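PDB 2PSB: putative lipoprotein YerB from Bacillus subtilis, which is of unknown molecular function but interacts with PcrA and is probably a membrane-bound lipoprotein. Local coordinates for residues 259-264 with 287-292; 205-210 with 225-230; 183-188 with 198-203; 230-235 with 275-280. All blocks are in the same frame, centred on the assembly; numbering follows the deposited sequence.

Interaction 1 (259-264 with 287-292); sequences LFQHGN and PFVPGK
Gln-261 and Val-289 mark the closest backbone approach, their CA atoms 6.9 Å apart, too far for strand pairing, and no hydrogen bond joins the segments directly. A type I' beta turn from Gln-261 to Asn-264 joins antiparallel strands 255-261 and 264-273 in a tight two-residue beta hairpin, where Gln-261 N donates a hydrogen bond to Asn-264 O at 3.1 Å; 287-292 is an irregular loop. Val-289 bridges the two. With CG2 anti to its carbonyl carbon (chi1 164° for CG1), this methyl lies over one face of the His-262 imidazole, 3.8 Å from the centroid and 24° off the normal, a CH-pi contact; Gln-261 CB lies 3.9 Å from the same CG2. Leu-259 CD1 meets the rim of the Phe-288 ring in its plane, 3.9 Å from CE1. A water links the Gln-261 amide to the loop, accepting from NE2 (2.7 Å) and donating to Pro-287 O (2.6 Å). Apolar packing thus holds turn and loop together; their polar link depends on a bridging water.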
loop_
_atom_site.group_PDB
_atom_site.type_symbol
_atom_site.label_atom_id
_atom_site.label_comp_id
_atom_site.label_asym_id
_atom_site.label_seq_id
_atom_site.Cartn_x
_atom_site.Cartn_y
_atom_site.Cartn_z
ATOM N N LEU A 259 -9.640 -8.418 -10.335
ATOM C CA LEU A 259 -10.238 -7.267 -9.686
ATOM C C LEU A 259 -11.533 -7.670 -8.994
ATOM O O LEU A 259 -12.460 -8.161 -9.638
ATOM C CB LEU A 259 -10.506 -6.178 -10.724
ATOM C CG LEU A 259 -11.054 -4.849 -10.201
ATOM C CD1 LEU A 259 -10.055 -4.194 -9.206
ATOM C CD2 LEU A 259 -11.306 -3.936 -11.388
ATOM N N PHE A 260 -11.582 -7.466 -7.677
ATOM C CA PHE A 260 -12.754 -7.802 -6.875
ATOM C C PHE A 260 -13.409 -6.565 -6.294
ATOM O O PHE A 260 -12.796 -5.829 -5.510
ATOM C CB PHE A 260 -12.390 -8.715 -5.704
ATOM C CG PHE A 260 -11.723 -9.990 -6.103
ATOM C CD1 PHE A 260 -10.396 -9.998 -6.507
ATOM C CD2 PHE A 260 -12.429 -11.197 -6.070
ATOM C CE1 PHE A 260 -9.771 -11.188 -6.873
ATOM C CE2 PHE A 260 -11.813 -12.390 -6.434
ATOM C CZ PHE A 260 -10.483 -12.387 -6.837
ATOM N N GLN A 261 -14.664 -6.357 -6.668
ATOM C CA GLN A 261 -15.443 -5.230 -6.184
ATOM C C GLN A 261 -16.914 -5.650 -6.176
ATOM O O GLN A 261 -17.360 -6.369 -7.067
ATOM C CB GLN A 261 -15.215 -4.009 -7.089
ATOM C CG GLN A 261 -14.879 -4.369 -8.518
ATOM C CD GLN A 261 -14.722 -3.161 -9.431
ATOM O OE1 GLN A 261 -13.936 -2.246 -9.167
ATOM N NE2 GLN A 261 -15.466 -3.162 -10.525
ATOM N N HIS A 262 -17.659 -5.232 -5.159
ATOM C CA HIS A 262 -19.074 -5.582 -5.057
ATOM C C HIS A 262 -19.313 -7.090 -5.085
ATOM O O HIS A 262 -20.252 -7.564 -5.718
ATOM C CB HIS A 262 -19.858 -4.932 -6.199
ATOM C CG HIS A 262 -19.976 -3.447 -6.077
ATOM N ND1 HIS A 262 -20.173 -2.625 -7.164
ATOM C CD2 HIS A 262 -19.933 -2.634 -4.994
ATOM C CE1 HIS A 262 -20.243 -1.369 -6.758
ATOM N NE2 HIS A 262 -20.101 -1.347 -5.445
ATOM N N GLY A 263 -18.466 -7.848 -4.404
ATOM C CA GLY A 263 -18.643 -9.286 -4.394
ATOM C C GLY A 263 -18.317 -9.885 -5.746
ATOM O O GLY A 263 -18.221 -11.105 -5.886
ATOM N N ASN A 264 -18.143 -9.020 -6.741
ATOM C CA ASN A 264 -17.815 -9.466 -8.090
ATOM C C ASN A 264 -16.332 -9.738 -8.252
ATOM O O ASN A 264 -15.514 -9.284 -7.462
ATOM C CB ASN A 264 -18.229 -8.418 -9.132
ATOM C CG ASN A 264 -19.717 -8.413 -9.399
ATOM O OD1 ASN A 264 -20.524 -8.274 -8.482
ATOM N ND2 ASN A 264 -20.089 -8.561 -10.664
ATOM N N PRO A 287 -12.677 0.789 -14.112
ATOM C CA PRO A 287 -12.714 1.773 -13.023
ATOM C C PRO A 287 -12.784 1.114 -11.636
ATOM O O PRO A 287 -13.036 -0.085 -11.522
ATOM C CB PRO A 287 -13.972 2.574 -13.340
ATOM C CG PRO A 287 -14.884 1.525 -13.863
ATOM C CD PRO A 287 -13.981 0.722 -14.799
ATOM N N PHE A 288 -12.553 1.908 -10.593
ATOM C CA PHE A 288 -12.631 1.423 -9.212
ATOM C C PHE A 288 -13.912 1.970 -8.601
ATOM O O PHE A 288 -14.436 3.001 -9.045
ATOM C CB PHE A 288 -11.478 1.939 -8.334
ATOM C CG PHE A 288 -10.136 1.337 -8.635
ATOM C CD1 PHE A 288 -9.998 -0.019 -8.931
ATOM C CD2 PHE A 288 -8.991 2.126 -8.577
ATOM C CE1 PHE A 288 -8.727 -0.576 -9.164
ATOM C CE2 PHE A 288 -7.721 1.579 -8.807
ATOM C CZ PHE A 288 -7.588 0.229 -9.100
ATOM N N VAL A 289 -14.399 1.274 -7.576
ATOM C CA VAL A 289 -15.586 1.678 -6.828
ATOM C C VAL A 289 -15.110 2.743 -5.838
ATOM O O VAL A 289 -14.085 2.568 -5.190
ATOM C CB VAL A 289 -16.156 0.492 -5.995
ATOM C CG1 VAL A 289 -17.119 1.013 -4.934
ATOM C CG2 VAL A 289 -16.850 -0.521 -6.907
ATOM N N PRO A 290 -15.850 3.850 -5.693
ATOM C CA PRO A 290 -15.387 4.865 -4.735
ATOM C C PRO A 290 -15.066 4.265 -3.353
ATOM O O PRO A 290 -15.837 3.471 -2.818
ATOM C CB PRO A 290 -16.554 5.848 -4.680
ATOM C CG PRO A 290 -17.160 5.742 -6.044
ATOM C CD PRO A 290 -17.116 4.254 -6.332
ATOM N N GLY A 291 -13.918 4.631 -2.786
ATOM C CA GLY A 291 -13.548 4.109 -1.479
ATOM C C GLY A 291 -12.105 3.646 -1.390
ATOM O O GLY A 291 -11.270 4.023 -2.209
ATOM N N LYS A 292 -11.806 2.836 -0.384
ATOM C CA LYS A 292 -10.459 2.331 -0.206
ATOM C C LYS A 292 -10.141 1.161 -1.134
ATOM O O LYS A 292 -11.013 0.335 -1.453
ATOM C CB LYS A 292 -10.236 1.908 1.247
ATOM C CG LYS A 292 -9.805 3.038 2.186
ATOM C CD LYS A 292 -10.910 4.034 2.463
ATOM C CE LYS A 292 -10.513 5.038 3.560
ATOM N NZ LYS A 292 -9.505 6.071 3.135
HETATM O O HOH W 1 -14.335 -2.038 -12.729
#

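Interaction 2 (205-210 with 225-230); sequences AEFYTR and PVAMQN
Tyr-208 and Met-228, a selenomethionine in this crystal, form a single antiparallel bridge, a hydrogen-bonded pair whose two bonds are unequal. Tyr-208 N to Met-228 O is short and straight (3.0 Å, 173° at the hydrogen), whereas Met-228 N to Tyr-208 O is weak at 3.5 Å. Ala-227 CA adds a CA-H...O contact to Tyr-208 O. Beyond the bridge, a water accepts from Arg-210 N and lies 2.7 Å from Val-226 O, to which it can donate.

Among the side chains, Phe-207 has CG between the backbone N and the carbonyl carbon (chi1 62°), which turns one ring face to Ala-227, whose CB sits over its centre, 3.6 Å from the centroid and only 7° off the normal, a CH-pi contact. Ala-205 CB lies over the opposite face, toward its rim. The bent Met-228 chain returns its SE to 4.2 Å from Tyr-208 CB.

A G1 beta bulge sets Glu-206 and Phe-207 together opposite Asp-202, where strand 207-212 meets strand 196-202. Arg-210 reaches Thr-217, Tyr-199 and Glu-57, while 225-230 leads from edge strand 224-225 into strand 230-240, with Met-228 packed on Trp-294 of strand 293-298.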
loop_
_atom_site.group_PDB
_atom_site.type_symbol
_atom_site.label_atom_id
_atom_site.label_comp_id
_atom_site.label_asym_id
_atom_site.label_seq_id
_atom_site.Cartn_x
_atom_site.Cartn_y
_atom_site.Cartn_z
ATOM N N ALA A 205 -22.650 -4.598 4.741
ATOM C CA ALA A 205 -21.770 -3.436 4.821
ATOM C C ALA A 205 -21.395 -2.892 3.443
ATOM O O ALA A 205 -21.149 -1.700 3.290
ATOM C CB ALA A 205 -20.513 -3.794 5.597
ATOM N N GLU A 206 -21.353 -3.772 2.448
ATOM C CA GLU A 206 -21.017 -3.386 1.082
ATOM C C GLU A 206 -19.522 -3.119 0.923
ATOM O O GLU A 206 -19.105 -2.278 0.119
ATOM C CB GLU A 206 -21.826 -2.148 0.668
ATOM C CG GLU A 206 -23.338 -2.334 0.795
ATOM C CD GLU A 206 -24.129 -1.199 0.174
ATOM O OE1 GLU A 206 -23.946 -0.947 -1.037
ATOM O OE2 GLU A 206 -24.933 -0.565 0.893
ATOM N N PHE A 207 -18.718 -3.833 1.705
ATOM C CA PHE A 207 -17.276 -3.702 1.636
ATOM C C PHE A 207 -16.597 -5.006 1.998
ATOM O O PHE A 207 -17.250 -5.978 2.392
ATOM C CB PHE A 207 -16.764 -2.561 2.537
ATOM C CG PHE A 207 -17.045 -2.738 4.011
ATOM C CD1 PHE A 207 -16.633 -3.879 4.691
ATOM C CD2 PHE A 207 -17.670 -1.723 4.732
ATOM C CE1 PHE A 207 -16.832 -4.008 6.061
ATOM C CE2 PHE A 207 -17.875 -1.838 6.103
ATOM C CZ PHE A 207 -17.456 -2.985 6.773
ATOM N N TYR A 208 -15.275 -5.018 1.853
ATOM C CA TYR A 208 -14.473 -6.191 2.153
ATOM C C TYR A 208 -13.742 -6.076 3.477
ATOM O O TYR A 208 -13.421 -4.982 3.944
ATOM C CB TYR A 208 -13.429 -6.430 1.069
ATOM C CG TYR A 208 -13.988 -6.784 -0.281
ATOM C CD1 TYR A 208 -14.546 -5.811 -1.105
ATOM C CD2 TYR A 208 -13.928 -8.092 -0.748
ATOM C CE1 TYR A 208 -15.027 -6.135 -2.372
ATOM C CE2 TYR A 208 -14.406 -8.428 -2.010
ATOM C CZ TYR A 208 -14.951 -7.447 -2.818
ATOM O OH TYR A 208 -15.406 -7.786 -4.070
ATOM N N THR A 209 -13.539 -7.205 4.089
ATOM C CA THR A 209 -12.769 -7.355 5.317
ATOM C C THR A 209 -11.468 -8.111 5.063
ATOM O O THR A 209 -11.464 -8.901 4.055
ATOM C CB THR A 209 -13.601 -8.079 6.391
ATOM O OG1 THR A 209 -14.883 -7.453 6.510
ATOM C CG2 THR A 209 -12.986 -7.880 7.768
ATOM N N ARG A 210 -10.466 -7.852 5.788
ATOM C CA ARG A 210 -9.194 -8.516 5.574
ATOM C C ARG A 210 -8.717 -9.233 6.824
ATOM O O ARG A 210 -9.071 -8.864 7.944
ATOM C CB ARG A 210 -8.142 -7.491 5.131
ATOM C CG ARG A 210 -6.790 -8.081 4.768
ATOM C CD ARG A 210 -5.834 -6.981 4.320
ATOM N NE ARG A 210 -4.547 -7.502 3.868
ATOM C CZ ARG A 210 -3.592 -7.973 4.657
ATOM N NH1 ARG A 210 -3.751 -7.999 5.977
ATOM N NH2 ARG A 210 -2.465 -8.418 4.117
ATOM N N PRO A 225 -11.732 -3.156 12.545
ATOM C CA PRO A 225 -11.235 -3.774 11.312
ATOM C C PRO A 225 -11.149 -2.760 10.176
ATOM O O PRO A 225 -11.941 -1.822 10.110
ATOM C CB PRO A 225 -12.262 -4.872 11.031
ATOM C CG PRO A 225 -12.763 -5.234 12.394
ATOM C CD PRO A 225 -12.922 -3.869 13.042
ATOM N N VAL A 226 -10.179 -2.936 9.288
ATOM C CA VAL A 226 -10.050 -2.019 8.159
ATOM C C VAL A 226 -11.040 -2.482 7.093
ATOM O O VAL A 226 -11.414 -3.657 7.048
ATOM C CB VAL A 226 -8.601 -2.022 7.577
ATOM C CG1 VAL A 226 -8.484 -0.990 6.445
ATOM C CG2 VAL A 226 -7.593 -1.692 8.676
ATOM N N ALA A 227 -11.487 -1.558 6.253
ATOM C CA ALA A 227 -12.431 -1.905 5.201
ATOM C C ALA A 227 -12.069 -1.212 3.896
ATOM O O ALA A 227 -11.707 -0.038 3.880
ATOM C CB ALA A 227 -13.858 -1.533 5.626
HETATM N N MSE A 228 -12.143 -1.954 2.801
HETATM C CA MSE A 228 -11.833 -1.389 1.501
HETATM C C MSE A 228 -12.927 -1.797 0.511
HETATM O O MSE A 228 -13.725 -2.699 0.792
HETATM C CB MSE A 228 -10.439 -1.833 1.035
HETATM C CG MSE A 228 -10.251 -3.312 0.723
HETATM SE SE MSE A 228 -9.814 -4.539 2.181
HETATM C CE MSE A 228 -9.059 -3.339 3.502
ATOM N N GLN A 229 -12.989 -1.110 -0.624
ATOM C CA GLN A 229 -14.013 -1.393 -1.617
ATOM C C GLN A 229 -13.500 -2.005 -2.912
ATOM O O GLN A 229 -14.283 -2.272 -3.812
ATOM C CB GLN A 229 -14.803 -0.116 -1.922
ATOM C CG GLN A 229 -15.815 0.268 -0.845
ATOM C CD GLN A 229 -15.176 0.827 0.418
ATOM O OE1 GLN A 229 -15.811 0.875 1.477
ATOM N NE2 GLN A 229 -13.923 1.253 0.317
ATOM N N ASN A 230 -12.187 -2.216 -2.999
ATOM C CA ASN A 230 -11.575 -2.819 -4.184
ATOM C C ASN A 230 -10.377 -3.692 -3.817
ATOM O O ASN A 230 -9.531 -3.292 -3.013
ATOM C CB ASN A 230 -11.080 -1.750 -5.188
ATOM C CG ASN A 230 -12.101 -0.646 -5.445
ATOM O OD1 ASN A 230 -12.280 0.248 -4.626
ATOM N ND2 ASN A 230 -12.766 -0.708 -6.587
HETATM O O HOH W 2 -10.678 -5.992 8.165
#

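Interaction 3 (183-188 with 198-203); sequences NVRVDY and EYNYDK
Val-184 and Tyr-199 are the hydrogen-bonded pair of a beta hairpin, strands 183-187 and 196-202, whose segment axes lie 174° apart, almost exactly antiparallel. Val-184 N donates to Tyr-199 O at 3.1 Å, and Tyr-199 N returns a bond to Val-184 O at 2.7 Å. The Asn-183 side chain extends the pairing: its OD1 accepts from Tyr-201 N at 2.8 Å, with the donor tilted from the carbonyl plane. Val-184 O is gripped twice, since Arg-185 NH2 also donates to it (2.9 Å), from above the carbonyl plane rather than along a lone pair. A bend at chi2 (78°) folds the Arg-185 chain back to it. Arg-185 and Glu-198, on one face of the sheet, are the non-hydrogen-bonded pair; on the face of Val-184 and Tyr-199, Val-184 CG1 lies alongside Tyr-199 CB, and Tyr-199 OH is hydrogen-bonded to Asn-296 and Arg-210. The Arg-185–Glu-198 salt bridge is electrostatic: Glu-198 OE2 lies over the guanidinium, 3.4 Å from Arg-185 NH1, and no N-H points at it.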
loop_
_atom_site.group_PDB
_atom_site.type_symbol
_atom_site.label_atom_id
_atom_site.label_comp_id
_atom_site.label_asym_id
_atom_site.label_seq_id
_atom_site.Cartn_x
_atom_site.Cartn_y
_atom_site.Cartn_z
ATOM N N ASN A 183 -15.389 -14.288 -2.513
ATOM C CA ASN A 183 -14.320 -13.938 -1.591
ATOM C C ASN A 183 -13.022 -14.454 -2.198
ATOM O O ASN A 183 -13.045 -15.310 -3.084
ATOM C CB ASN A 183 -14.551 -14.577 -0.220
ATOM C CG ASN A 183 -15.844 -14.112 0.432
ATOM O OD1 ASN A 183 -16.190 -12.934 0.378
ATOM N ND2 ASN A 183 -16.559 -15.040 1.065
ATOM N N VAL A 184 -11.896 -13.936 -1.728
ATOM C CA VAL A 184 -10.600 -14.347 -2.248
ATOM C C VAL A 184 -9.536 -14.505 -1.163
ATOM O O VAL A 184 -9.569 -13.832 -0.131
ATOM C CB VAL A 184 -10.084 -13.337 -3.307
ATOM C CG1 VAL A 184 -10.011 -11.941 -2.702
ATOM C CG2 VAL A 184 -8.722 -13.764 -3.825
ATOM N N ARG A 185 -8.599 -15.411 -1.422
ATOM C CA ARG A 185 -7.487 -15.690 -0.527
ATOM C C ARG A 185 -6.191 -15.578 -1.329
ATOM O O ARG A 185 -6.167 -15.872 -2.520
ATOM C CB ARG A 185 -7.601 -17.102 0.060
ATOM C CG ARG A 185 -8.684 -17.274 1.120
ATOM C CD ARG A 185 -10.080 -17.386 0.532
ATOM N NE ARG A 185 -11.090 -17.462 1.587
ATOM C CZ ARG A 185 -11.607 -16.408 2.211
ATOM N NH1 ARG A 185 -12.517 -16.580 3.162
ATOM N NH2 ARG A 185 -11.234 -15.183 1.869
ATOM N N VAL A 186 -5.118 -15.155 -0.671
ATOM C CA VAL A 186 -3.824 -15.006 -1.326
ATOM C C VAL A 186 -2.784 -15.684 -0.449
ATOM O O VAL A 186 -2.628 -15.346 0.723
ATOM C CB VAL A 186 -3.441 -13.513 -1.492
ATOM C CG1 VAL A 186 -2.151 -13.380 -2.296
ATOM C CG2 VAL A 186 -4.581 -12.757 -2.167
ATOM N N ASP A 187 -2.085 -16.656 -1.015
ATOM C CA ASP A 187 -1.064 -17.360 -0.261
ATOM C C ASP A 187 0.327 -16.965 -0.726
ATOM O O ASP A 187 0.698 -17.198 -1.873
ATOM C CB ASP A 187 -1.246 -18.871 -0.397
ATOM C CG ASP A 187 -0.076 -19.641 0.159
ATOM O OD1 ASP A 187 0.310 -19.391 1.322
ATOM O OD2 ASP A 187 0.458 -20.498 -0.570
ATOM N N TYR A 188 1.088 -16.352 0.176
ATOM C CA TYR A 188 2.450 -15.928 -0.128
ATOM C C TYR A 188 3.450 -16.926 0.430
ATOM O O TYR A 188 4.566 -17.024 -0.062
ATOM C CB TYR A 188 2.743 -14.552 0.479
ATOM C CG TYR A 188 2.147 -13.381 -0.261
ATOM C CD1 TYR A 188 1.065 -12.672 0.262
ATOM C CD2 TYR A 188 2.693 -12.954 -1.468
ATOM C CE1 TYR A 188 0.554 -11.550 -0.400
ATOM C CE2 TYR A 188 2.190 -11.845 -2.138
ATOM C CZ TYR A 188 1.129 -11.144 -1.603
ATOM O OH TYR A 188 0.688 -10.019 -2.258
ATOM N N GLU A 198 -6.732 -13.108 3.334
ATOM C CA GLU A 198 -8.081 -13.393 2.860
ATOM C C GLU A 198 -8.916 -12.125 2.862
ATOM O O GLU A 198 -8.777 -11.278 3.743
ATOM C CB GLU A 198 -8.751 -14.444 3.761
ATOM C CG GLU A 198 -7.783 -15.456 4.371
ATOM C CD GLU A 198 -8.477 -16.484 5.258
ATOM O OE1 GLU A 198 -7.808 -17.087 6.129
ATOM O OE2 GLU A 198 -9.693 -16.698 5.078
ATOM N N TYR A 199 -9.777 -11.991 1.861
ATOM C CA TYR A 199 -10.652 -10.833 1.771
ATOM C C TYR A 199 -12.077 -11.360 1.691
ATOM O O TYR A 199 -12.422 -12.145 0.805
ATOM C CB TYR A 199 -10.309 -9.971 0.542
ATOM C CG TYR A 199 -8.916 -9.353 0.591
ATOM C CD1 TYR A 199 -7.820 -10.000 0.020
ATOM C CD2 TYR A 199 -8.690 -8.139 1.247
ATOM C CE1 TYR A 199 -6.537 -9.454 0.097
ATOM C CE2 TYR A 199 -7.401 -7.589 1.331
ATOM C CZ TYR A 199 -6.341 -8.253 0.757
ATOM O OH TYR A 199 -5.075 -7.734 0.849
ATOM N N ASN A 200 -12.904 -10.930 2.634
ATOM C CA ASN A 200 -14.279 -11.384 2.685
ATOM C C ASN A 200 -15.236 -10.226 2.490
ATOM O O ASN A 200 -15.210 -9.254 3.238
ATOM C CB ASN A 200 -14.524 -12.078 4.022
ATOM C CG ASN A 200 -13.455 -13.114 4.335
ATOM O OD1 ASN A 200 -12.819 -13.070 5.391
ATOM N ND2 ASN A 200 -13.247 -14.053 3.412
ATOM N N TYR A 201 -16.076 -10.340 1.468
ATOM C CA TYR A 201 -17.047 -9.310 1.156
ATOM C C TYR A 201 -18.225 -9.345 2.130
ATOM O O TYR A 201 -18.700 -10.411 2.523
ATOM C CB TYR A 201 -17.555 -9.484 -0.275
ATOM C CG TYR A 201 -18.366 -8.312 -0.780
ATOM C CD1 TYR A 201 -17.803 -7.038 -0.854
ATOM C CD2 TYR A 201 -19.700 -8.472 -1.191
ATOM C CE1 TYR A 201 -18.539 -5.949 -1.321
ATOM C CE2 TYR A 201 -20.444 -7.379 -1.661
ATOM C CZ TYR A 201 -19.854 -6.123 -1.722
ATOM O OH TYR A 201 -20.570 -5.030 -2.164
ATOM N N ASP A 202 -18.687 -8.163 2.515
ATOM C CA ASP A 202 -19.807 -8.045 3.430
ATOM C C ASP A 202 -20.983 -7.433 2.674
ATOM O O ASP A 202 -21.096 -6.203 2.570
ATOM C CB ASP A 202 -19.429 -7.155 4.612
ATOM C CG ASP A 202 -20.452 -7.204 5.724
ATOM O OD1 ASP A 202 -20.170 -7.846 6.753
ATOM O OD2 ASP A 202 -21.543 -6.616 5.567
ATOM N N LYS A 203 -21.847 -8.297 2.142
ATOM C CA LYS A 203 -23.020 -7.862 1.384
ATOM C C LYS A 203 -23.719 -6.709 2.087
ATOM O O LYS A 203 -24.022 -5.683 1.472
ATOM C CB LYS A 203 -24.013 -9.013 1.216
ATOM C CG LYS A 203 -23.554 -10.146 0.307
ATOM C CD LYS A 203 -24.564 -11.298 0.309
ATOM C CE LYS A 203 -24.566 -12.059 1.638
ATOM N NZ LYS A 203 -25.009 -11.257 2.823
#

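Interaction 4 (230-235 with 275-280); sequences NIFIVE and GRIVPV
Phe-232 has CG anti to the backbone N (chi1 -173°), which carries its ring out from strand 230-240 to Pro-279; in Ile-277, chi1 -60° sets CG1 anti to the carbonyl carbon and leaves CG2 anti to the backbone N, the branch that meets Phe-232 and Val-234. The contact is face-to-face packing of beta strands without hydrogen bonds: the segment axes of 230-235 and 276-280 pass 9.3 Å apart and cross at 101°, so the strands meet mainly through side chains, with no backbone pairing.

Ile-277 CG2 touches both partners, 3.8 Å from Val-234 CG2 and 3.9 Å from Phe-232 CE2. Val-234 CG2 also covers one face of the Phe-232 ring, over its centre, a buttress from the same strand. The pyrrolidine of Pro-279 crosses obliquely at the CE2-CZ-CE1 end of the ring, with CD 3.7 Å from Phe-232 CE2.

Trp-270 of strand 264-273 touches Phe-232, Val-234 and Ile-277, and Leu-259 also packs on Phe-232. The crossing is therefore part of a largely buried apolar cluster between strands 230-240, 264-273 and 276-281, where Phe-232 CZ reaches Pro-279 CB at 3.4 Å and the Ile-277 carbonyl O meets the ring edge in its plane, 3.6 Å from Phe-232 CE2.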
loop_
_atom_site.group_PDB
_atom_site.type_symbol
_atom_site.label_atom_id
_atom_site.label_comp_id
_atom_site.label_asym_id
_atom_site.label_seq_id
_atom_site.Cartn_x
_atom_site.Cartn_y
_atom_site.Cartn_z
ATOM N N ASN A 230 -12.187 -2.216 -2.999
ATOM C CA ASN A 230 -11.575 -2.819 -4.184
ATOM C C ASN A 230 -10.377 -3.692 -3.817
ATOM O O ASN A 230 -9.531 -3.292 -3.013
ATOM C CB ASN A 230 -11.080 -1.750 -5.188
ATOM C CG ASN A 230 -12.101 -0.646 -5.445
ATOM O OD1 ASN A 230 -12.280 0.248 -4.626
ATOM N ND2 ASN A 230 -12.766 -0.708 -6.587
ATOM N N ILE A 231 -10.316 -4.892 -4.388
ATOM C CA ILE A 231 -9.189 -5.779 -4.164
ATOM C C ILE A 231 -8.614 -5.976 -5.571
ATOM O O ILE A 231 -9.279 -6.514 -6.472
ATOM C CB ILE A 231 -9.574 -7.170 -3.597
ATOM C CG1 ILE A 231 -10.588 -7.055 -2.448
ATOM C CG2 ILE A 231 -8.303 -7.870 -3.125
ATOM C CD1 ILE A 231 -10.136 -6.249 -1.243
ATOM N N PHE A 232 -7.375 -5.538 -5.745
ATOM C CA PHE A 232 -6.703 -5.603 -7.021
ATOM C C PHE A 232 -5.461 -6.485 -6.926
ATOM O O PHE A 232 -4.429 -6.063 -6.389
ATOM C CB PHE A 232 -6.333 -4.179 -7.435
ATOM C CG PHE A 232 -5.763 -4.069 -8.817
ATOM C CD1 PHE A 232 -5.951 -5.082 -9.758
ATOM C CD2 PHE A 232 -5.074 -2.919 -9.199
ATOM C CE1 PHE A 232 -5.459 -4.947 -11.048
ATOM C CE2 PHE A 232 -4.580 -2.778 -10.491
ATOM C CZ PHE A 232 -4.777 -3.798 -11.418
ATOM N N ILE A 233 -5.569 -7.706 -7.444
ATOM C CA ILE A 233 -4.462 -8.653 -7.408
ATOM C C ILE A 233 -3.680 -8.504 -8.696
ATOM O O ILE A 233 -4.218 -8.707 -9.777
ATOM C CB ILE A 233 -4.992 -10.112 -7.237
ATOM C CG1 ILE A 233 -5.817 -10.189 -5.948
ATOM C CG2 ILE A 233 -3.826 -11.118 -7.197
ATOM C CD1 ILE A 233 -6.540 -11.496 -5.734
ATOM N N VAL A 234 -2.411 -8.127 -8.566
ATOM C CA VAL A 234 -1.546 -7.908 -9.717
ATOM C C VAL A 234 -0.406 -8.923 -9.841
ATOM O O VAL A 234 0.304 -9.188 -8.874
ATOM C CB VAL A 234 -0.979 -6.465 -9.661
ATOM C CG1 VAL A 234 0.124 -6.269 -10.680
ATOM C CG2 VAL A 234 -2.106 -5.469 -9.924
ATOM N N GLU A 235 -0.244 -9.489 -11.038
ATOM C CA GLU A 235 0.813 -10.468 -11.293
ATOM C C GLU A 235 1.996 -9.794 -11.952
ATOM O O GLU A 235 1.917 -9.359 -13.095
ATOM C CB GLU A 235 0.320 -11.593 -12.204
ATOM C CG GLU A 235 1.354 -12.707 -12.391
ATOM C CD GLU A 235 0.820 -13.895 -13.178
ATOM O OE1 GLU A 235 0.619 -13.770 -14.408
ATOM O OE2 GLU A 235 0.590 -14.959 -12.562
ATOM N N GLY A 275 3.404 5.801 -14.038
ATOM C CA GLY A 275 3.791 5.307 -12.726
ATOM C C GLY A 275 2.723 4.586 -11.930
ATOM O O GLY A 275 2.921 4.275 -10.754
ATOM N N ARG A 276 1.579 4.320 -12.545
ATOM C CA ARG A 276 0.511 3.635 -11.833
ATOM C C ARG A 276 0.165 2.323 -12.525
ATOM O O ARG A 276 0.281 2.206 -13.742
ATOM C CB ARG A 276 -0.735 4.522 -11.759
ATOM C CG ARG A 276 -0.501 5.873 -11.083
ATOM C CD ARG A 276 -1.761 6.747 -11.118
ATOM N NE ARG A 276 -1.517 8.075 -10.548
ATOM C CZ ARG A 276 -2.439 9.018 -10.399
ATOM N NH1 ARG A 276 -3.693 8.804 -10.779
ATOM N NH2 ARG A 276 -2.103 10.176 -9.858
ATOM N N ILE A 277 -0.244 1.340 -11.731
ATOM C CA ILE A 277 -0.637 0.040 -12.246
ATOM C C ILE A 277 -2.119 0.156 -12.563
ATOM O O ILE A 277 -2.959 0.247 -11.674
ATOM C CB ILE A 277 -0.367 -1.055 -11.196
ATOM C CG1 ILE A 277 1.132 -1.068 -10.881
ATOM C CG2 ILE A 277 -0.839 -2.407 -11.702
ATOM C CD1 ILE A 277 1.517 -1.940 -9.704
ATOM N N VAL A 278 -2.432 0.175 -13.849
ATOM C CA VAL A 278 -3.810 0.328 -14.278
ATOM C C VAL A 278 -4.445 -0.951 -14.786
ATOM O O VAL A 278 -3.933 -1.573 -15.704
ATOM C CB VAL A 278 -3.910 1.385 -15.402
ATOM C CG1 VAL A 278 -5.364 1.698 -15.702
ATOM C CG2 VAL A 278 -3.143 2.630 -15.010
ATOM N N PRO A 279 -5.579 -1.360 -14.189
ATOM C CA PRO A 279 -6.258 -2.582 -14.639
ATOM C C PRO A 279 -6.928 -2.257 -15.980
ATOM O O PRO A 279 -7.641 -1.259 -16.096
ATOM C CB PRO A 279 -7.273 -2.843 -13.528
ATOM C CG PRO A 279 -7.623 -1.429 -13.064
ATOM C CD PRO A 279 -6.283 -0.739 -13.049
ATOM N N VAL A 280 -6.678 -3.070 -16.999
ATOM C CA VAL A 280 -7.268 -2.809 -18.306
ATOM C C VAL A 280 -7.827 -4.085 -18.909
ATOM O O VAL A 280 -7.195 -5.134 -18.852
ATOM C CB VAL A 280 -6.237 -2.211 -19.287
ATOM C CG1 VAL A 280 -5.710 -0.880 -18.742
ATOM C CG2 VAL A 280 -5.096 -3.181 -19.494
#

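How the interactions relate
The four contacts show how one compact beta region is assembled from different kinds of join. Interactions 2 and 3, with centres about 10 Å apart, share an antiparallel sheet; Thr-209 N, 2.8 Å from Asn-200 O, is probably hydrogen-bonded to it. Interactions 1 and 2 are equally close, and Lys-292 O lies 2.6 Å from Gln-229 N, probably a hydrogen bond. Interactions 1 and 4 meet on neighbouring strands 255-261 and 230-240, with Phe-260 N probably hydrogen-bonded to Ile-231 O at 2.8 Å. Asn-230 belongs to both interactions 2 and 4, marking where loop becomes strand. Ile-231 CD1 packs 3.4 Å from Tyr-199 CD2, joining interactions 3 and 4. With no active site or ligand assigned, these relations can be read only as architecture.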